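Local coordinates for periplasmic binding protein (Sulfurospirillum deleyianum, PDB 4PAG) that probably binds a small solute in the periplasm and hands it to an ABC transporter for uptake, at residues Asn78-Glu83 against Asn102-Lys107; Met276-Ala281 against Gln306-Val311. All coordinates share one frame; numbering follows the deposited sequence.

Contact 1: residues Asn78-Glu83 against Asn102-Lys107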
loop_
_atom_site.group_PDB
_atom_site.type_symbol
_atom_site.label_atom_id
_atom_site.label_comp_id
_atom_site.label_asym_id
_atom_site.label_seq_id
_atom_site.Cartn_x
_atom_site.Cartn_y
_atom_site.Cartn_z
ATOM N N ASN A 78 13.405 9.299 -0.226
ATOM C CA ASN A 78 14.483 8.323 -0.082
ATOM C C ASN A 78 15.328 8.232 -1.359
ATOM O O ASN A 78 14.929 8.704 -2.428
ATOM C CB ASN A 78 13.903 6.948 0.294
ATOM C CG ASN A 78 14.781 6.176 1.270
ATOM O OD1 ASN A 78 15.885 6.591 1.607
ATOM N ND2 ASN A 78 14.280 5.045 1.736
ATOM N N ILE A 79 16.506 7.630 -1.224
ATOM C CA ILE A 79 17.454 7.448 -2.329
ATOM C C ILE A 79 18.142 6.090 -2.100
ATOM O O ILE A 79 18.273 5.666 -0.954
ATOM C CB ILE A 79 18.481 8.612 -2.349
ATOM C CG1 ILE A 79 19.385 8.527 -3.583
ATOM C CG2 ILE A 79 19.300 8.644 -1.056
ATOM C CD1 ILE A 79 20.269 9.739 -3.795
ATOM N N PRO A 80 18.546 5.381 -3.174
ATOM C CA PRO A 80 19.178 4.074 -2.949
ATOM C C PRO A 80 20.635 4.146 -2.491
ATOM O O PRO A 80 21.364 5.050 -2.891
ATOM C CB PRO A 80 19.106 3.415 -4.329
ATOM C CG PRO A 80 19.148 4.566 -5.268
ATOM C CD PRO A 80 18.306 5.618 -4.610
ATOM N N ASN A 81 21.044 3.190 -1.661
ATOM C CA ASN A 81 22.459 2.998 -1.335
ATOM C C ASN A 81 23.081 2.062 -2.375
ATOM O O ASN A 81 23.188 0.854 -2.157
ATOM C CB ASN A 81 22.611 2.423 0.076
ATOM C CG ASN A 81 24.045 2.432 0.567
ATOM O OD1 ASN A 81 24.995 2.523 -0.216
ATOM N ND2 ASN A 81 24.210 2.318 1.875
ATOM N N LEU A 82 23.481 2.634 -3.507
ATOM C CA LEU A 82 23.947 1.852 -4.659
ATOM C C LEU A 82 25.161 0.963 -4.349
ATOM O O LEU A 82 25.201 -0.204 -4.757
ATOM C CB LEU A 82 24.231 2.785 -5.847
ATOM C CG LEU A 82 23.007 3.547 -6.394
ATOM C CD1 LEU A 82 23.358 4.445 -7.577
ATOM C CD2 LEU A 82 21.892 2.593 -6.791
ATOM N N GLU A 83 26.125 1.501 -3.606
ATOM C CA GLU A 83 27.327 0.751 -3.251
ATOM C C GLU A 83 26.973 -0.470 -2.404
ATOM O O GLU A 83 27.490 -1.559 -2.630
ATOM C CB GLU A 83 28.334 1.632 -2.492
ATOM C CG GLU A 83 28.852 2.844 -3.262
ATOM C CD GLU A 83 27.997 4.101 -3.096
ATOM O OE1 GLU A 83 26.791 3.995 -2.756
ATOM O OE2 GLU A 83 28.535 5.207 -3.319
ATOM N N ASN A 102 10.408 5.555 -13.041
ATOM C CA ASN A 102 11.102 4.646 -13.965
ATOM C C ASN A 102 12.419 5.204 -14.516
ATOM O O ASN A 102 13.363 4.447 -14.702
ATOM C CB ASN A 102 10.183 4.216 -15.123
ATOM C CG ASN A 102 9.120 3.213 -14.695
ATOM O OD1 ASN A 102 9.254 2.532 -13.677
ATOM N ND2 ASN A 102 8.060 3.116 -15.478
ATOM N N GLU A 103 12.483 6.515 -14.760
ATOM C CA GLU A 103 13.683 7.130 -15.356
ATOM C C GLU A 103 14.896 6.957 -14.446
ATOM O O GLU A 103 15.898 6.342 -14.830
ATOM C CB GLU A 103 13.458 8.625 -15.650
ATOM C CG GLU A 103 14.632 9.297 -16.360
ATOM C CD GLU A 103 14.409 10.774 -16.673
ATOM O OE1 GLU A 103 13.475 11.394 -16.126
ATOM O OE2 GLU A 103 15.192 11.332 -17.468
ATOM N N LYS A 104 14.789 7.497 -13.234
ATOM C CA LYS A 104 15.868 7.436 -12.251
ATOM C C LYS A 104 16.246 5.990 -11.920
ATOM O O LYS A 104 17.435 5.668 -11.772
ATOM C CB LYS A 104 15.452 8.194 -10.985
ATOM C CG LYS A 104 16.387 8.048 -9.791
ATOM C CD LYS A 104 17.406 9.171 -9.703
ATOM C CE LYS A 104 18.441 8.926 -8.607
ATOM N NZ LYS A 104 17.868 8.439 -7.314
ATOM N N THR A 105 15.239 5.126 -11.799
ATOM C CA THR A 105 15.472 3.721 -11.497
ATOM C C THR A 105 16.304 3.079 -12.615
ATOM O O THR A 105 17.296 2.399 -12.342
ATOM C CB THR A 105 14.150 2.925 -11.321
ATOM O OG1 THR A 105 13.380 3.468 -10.234
ATOM C CG2 THR A 105 14.448 1.466 -11.022
ATOM N N ALA A 106 15.910 3.311 -13.860
ATOM C CA ALA A 106 16.610 2.715 -15.015
ATOM C C ALA A 106 18.055 3.196 -15.120
ATOM O O ALA A 106 18.960 2.396 -15.384
ATOM C CB ALA A 106 15.859 3.009 -16.310
ATOM N N LYS A 107 18.260 4.496 -14.922
ATOM C CA LYS A 107 19.605 5.087 -14.863
ATOM C C LYS A 107 20.503 4.372 -13.851
ATOM O O LYS A 107 21.591 3.905 -14.191
ATOM C CB LYS A 107 19.545 6.561 -14.446
ATOM C CG LYS A 107 18.961 7.548 -15.442
ATOM C CD LYS A 107 19.269 8.978 -14.981
ATOM C CE LYS A 107 18.129 9.962 -15.224
ATOM N NZ LYS A 107 17.888 10.248 -16.668
#
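The loop that leads into helix 82-88 meets the flank of helix 99-112 through Ile79, Pro80 and Lys104. This is a surface join within the periplasmic binding protein family region, and strand 92-96 lies between the two helices in the chain. Lys104 makes all of the contact from its side. Its CG stands anti to the backbone N (chi1 171°), and bends at the second and fourth torsions bring the amino end to the loop. There the amino end of Lys104 arrives against the CD corner of the Pro80 ring, with Lys104 NZ 3.9 Å from Pro80 CD. The same nitrogen is 4.0 Å from Ile79 CG1, and here the side chains cross at a slant. No hydrogen bond or salt bridge joins the segments. The backbones stay well apart, with Pro80 CA 9.3 Å from Thr105 CA. Trp74 touches both Pro80 and Lys104, and Pro80 also rests on Asp108.

Each segment has its own polar bonds. Asn81 is the N-cap of helix 82-88, with OD1 accepting from Ala84 N. One turn along helix 99-112, Lys107 NZ forms a salt bridge of 3.0 Å with Glu103 OE2, reaching it from above the carboxylate plane. Lys104 NZ has a long, weak ion pair with Asp108. The loop atoms nearest the ammonium nitrogen are carbons, Pro80 CD and Ile79 CG1, so the charge probably adds little directed attraction between the two segments.

Contact 2: residues Met276-Ala281 against Gln306-Val311; sequences MRILGA and QLFFGV
Met276, a selenomethionine here, sets its selenium against the rim of the Phe309 ring. The closest approach is 3.6 Å, from Met276 SE to Phe309 CZ. Phe309 CE2 lies 3.7 Å from the same Met276 SE, so the selenium lies just off the ring edge, beside the CE2-CZ bond. It is in the ring plane, 86° off the ring normal. This is a Met-aromatic contact of the edge type. The methyl group follows more loosely, with Met276 CE 4.1 Å from Phe309 CE2. Met276 starts with CG anti to the carbonyl carbon (chi1 -64°). A bend at chi2 then carries the selenium to the ring edge, and a second, at chi3, sets the direction of the methyl CE. The two side chains cross at about a right angle.

The contact joins the start of helix 277-288 to the end of helix 297-309, two consecutive helices in the C-terminal part of the chain. Met276 O accepts from both Leu279 N and Gly280 N, which ties Met276 into the backbone bonding of the helix. At the other end Gly310 leaves the helix with positive phi.

The second pair is slacker. Ile278 CD1 comes only to 4.4 Å from Phe308 CZ and approaches the ring obliquely. Other residues fill in around this pair: Ile278 also rests on Phe304 and on Ala151 and Tyr154 of helix 141-163, while Phe308 meets the rings of Phe304 and Phe275. Val36 of helix 28-37 touches both Phe308 and Phe309. On the outer side Phe309 is partly exposed, while Met276, Ile278 and Phe308 are buried, and segment 306-311 reaches the surface at Gln306 and Gly310.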
loop_
_atom_site.group_PDB
_atom_site.type_symbol
_atom_site.label_atom_id
_atom_site.label_comp_id
_atom_site.label_asym_id
_atom_site.label_seq_id
_atom_site.Cartn_x
_atom_site.Cartn_y
_atom_site.Cartn_z
HETATM N N MSE A 276 -1.457 -4.468 0.766
HETATM C CA MSE A 276 -2.373 -4.293 1.911
HETATM C C MSE A 276 -3.699 -3.698 1.481
HETATM O O MSE A 276 -4.720 -3.866 2.170
HETATM C CB MSE A 276 -1.784 -3.366 2.973
HETATM C CG MSE A 276 -0.526 -3.884 3.653
HETATM SE SE MSE A 276 -0.837 -5.530 4.688
HETATM C CE MSE A 276 -2.006 -4.804 6.106
ATOM N N ARG A 277 -3.701 -3.008 0.342
ATOM C CA ARG A 277 -4.924 -2.418 -0.227
ATOM C C ARG A 277 -6.008 -3.437 -0.565
ATOM O O ARG A 277 -7.198 -3.095 -0.605
ATOM C CB ARG A 277 -4.591 -1.589 -1.460
ATOM C CG ARG A 277 -3.849 -0.314 -1.118
ATOM C CD ARG A 277 -3.171 0.324 -2.321
ATOM N NE ARG A 277 -2.764 1.671 -1.957
ATOM C CZ ARG A 277 -2.349 2.617 -2.789
ATOM N NH1 ARG A 277 -2.230 2.388 -4.098
ATOM N NH2 ARG A 277 -2.039 3.815 -2.293
ATOM N N ILE A 278 -5.599 -4.682 -0.807
ATOM C CA ILE A 278 -6.538 -5.791 -0.945
ATOM C C ILE A 278 -7.544 -5.798 0.218
ATOM O O ILE A 278 -8.741 -5.999 0.011
ATOM C CB ILE A 278 -5.773 -7.126 -1.015
ATOM C CG1 ILE A 278 -5.031 -7.211 -2.352
ATOM C CG2 ILE A 278 -6.711 -8.313 -0.857
ATOM C CD1 ILE A 278 -3.823 -8.129 -2.318
ATOM N N LEU A 279 -7.044 -5.562 1.429
ATOM C CA LEU A 279 -7.881 -5.452 2.620
ATOM C C LEU A 279 -8.295 -4.004 2.875
ATOM O O LEU A 279 -9.450 -3.730 3.215
ATOM C CB LEU A 279 -7.128 -5.987 3.835
ATOM C CG LEU A 279 -7.818 -5.861 5.192
ATOM C CD1 LEU A 279 -9.051 -6.737 5.239
ATOM C CD2 LEU A 279 -6.851 -6.237 6.303
ATOM N N GLY A 280 -7.348 -3.083 2.725
ATOM C CA GLY A 280 -7.591 -1.675 3.015
ATOM C C GLY A 280 -8.729 -1.058 2.232
ATOM O O GLY A 280 -9.467 -0.230 2.759
ATOM N N ALA A 281 -8.876 -1.442 0.964
ATOM C CA ALA A 281 -9.978 -0.921 0.148
ATOM C C ALA A 281 -11.330 -1.429 0.653
ATOM O O ALA A 281 -12.328 -0.709 0.593
ATOM C CB ALA A 281 -9.778 -1.271 -1.311
ATOM N N GLN A 306 -4.372 -14.019 8.700
ATOM C CA GLN A 306 -4.012 -15.422 8.877
ATOM C C GLN A 306 -3.154 -15.911 7.726
ATOM O O GLN A 306 -2.103 -16.510 7.948
ATOM C CB GLN A 306 -5.254 -16.307 9.015
ATOM C CG GLN A 306 -4.955 -17.708 9.541
ATOM C CD GLN A 306 -4.520 -18.706 8.479
ATOM O OE1 GLN A 306 -4.848 -18.577 7.293
ATOM N NE2 GLN A 306 -3.794 -19.736 8.913
ATOM N N LEU A 307 -3.588 -15.631 6.507
ATOM C CA LEU A 307 -2.909 -16.125 5.308
ATOM C C LEU A 307 -1.656 -15.311 5.002
ATOM O O LEU A 307 -0.570 -15.880 4.802
ATOM C CB LEU A 307 -3.861 -16.110 4.108
ATOM C CG LEU A 307 -3.257 -16.532 2.762
ATOM C CD1 LEU A 307 -2.775 -17.977 2.817
ATOM C CD2 LEU A 307 -4.250 -16.344 1.631
ATOM N N PHE A 308 -1.792 -13.986 4.975
ATOM C CA PHE A 308 -0.667 -13.119 4.583
ATOM C C PHE A 308 0.442 -13.046 5.627
ATOM O O PHE A 308 1.615 -13.040 5.265
ATOM C CB PHE A 308 -1.148 -11.709 4.185
ATOM C CG PHE A 308 -1.711 -11.645 2.796
ATOM C CD1 PHE A 308 -2.971 -12.136 2.530
ATOM C CD2 PHE A 308 -0.951 -11.147 1.741
ATOM C CE1 PHE A 308 -3.490 -12.112 1.244
ATOM C CE2 PHE A 308 -1.465 -11.112 0.458
ATOM C CZ PHE A 308 -2.737 -11.599 0.206
ATOM N N PHE A 309 0.082 -13.016 6.909
ATOM C CA PHE A 309 1.061 -12.828 7.982
ATOM C C PHE A 309 1.238 -14.049 8.886
ATOM O O PHE A 309 2.184 -14.096 9.665
ATOM C CB PHE A 309 0.708 -11.586 8.817
ATOM C CG PHE A 309 0.840 -10.296 8.056
ATOM C CD1 PHE A 309 2.100 -9.778 7.768
ATOM C CD2 PHE A 309 -0.280 -9.609 7.603
ATOM C CE1 PHE A 309 2.235 -8.598 7.050
ATOM C CE2 PHE A 309 -0.148 -8.427 6.887
ATOM C CZ PHE A 309 1.111 -7.922 6.609
ATOM N N GLY A 310 0.348 -15.035 8.778
ATOM C CA GLY A 310 0.402 -16.199 9.657
ATOM C C GLY A 310 0.035 -15.849 11.088
ATOM O O GLY A 310 0.527 -16.474 12.024
ATOM N N VAL A 311 -0.830 -14.850 11.258
ATOM C CA VAL A 311 -1.153 -14.310 12.575
ATOM C C VAL A 311 -2.645 -14.442 12.856
ATOM O O VAL A 311 -3.472 -14.068 12.027
ATOM C CB VAL A 311 -0.739 -12.834 12.682
ATOM C CG1 VAL A 311 -1.257 -12.215 13.973
ATOM C CG2 VAL A 311 0.777 -12.712 12.613
#

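In the fold
Contact 1 and contact 2 lie on opposite sides of the centre of the chain. Their centres are 29 Å apart and their nearest atoms about 15 Å, so they do not touch. They follow one another in series along the sequence. Contact 1 lies at the surface, 20 Å from the chain centre, and contact 2 is buried, 11 Å from it. Contact 2 is the one that can be related to the ligand: the side chain of Met276 is about 12 Å from the bound histidine. That is too far for direct contact. The histidine pocket is lined by other residues, among them Asn55, Lys263 and Tyr321.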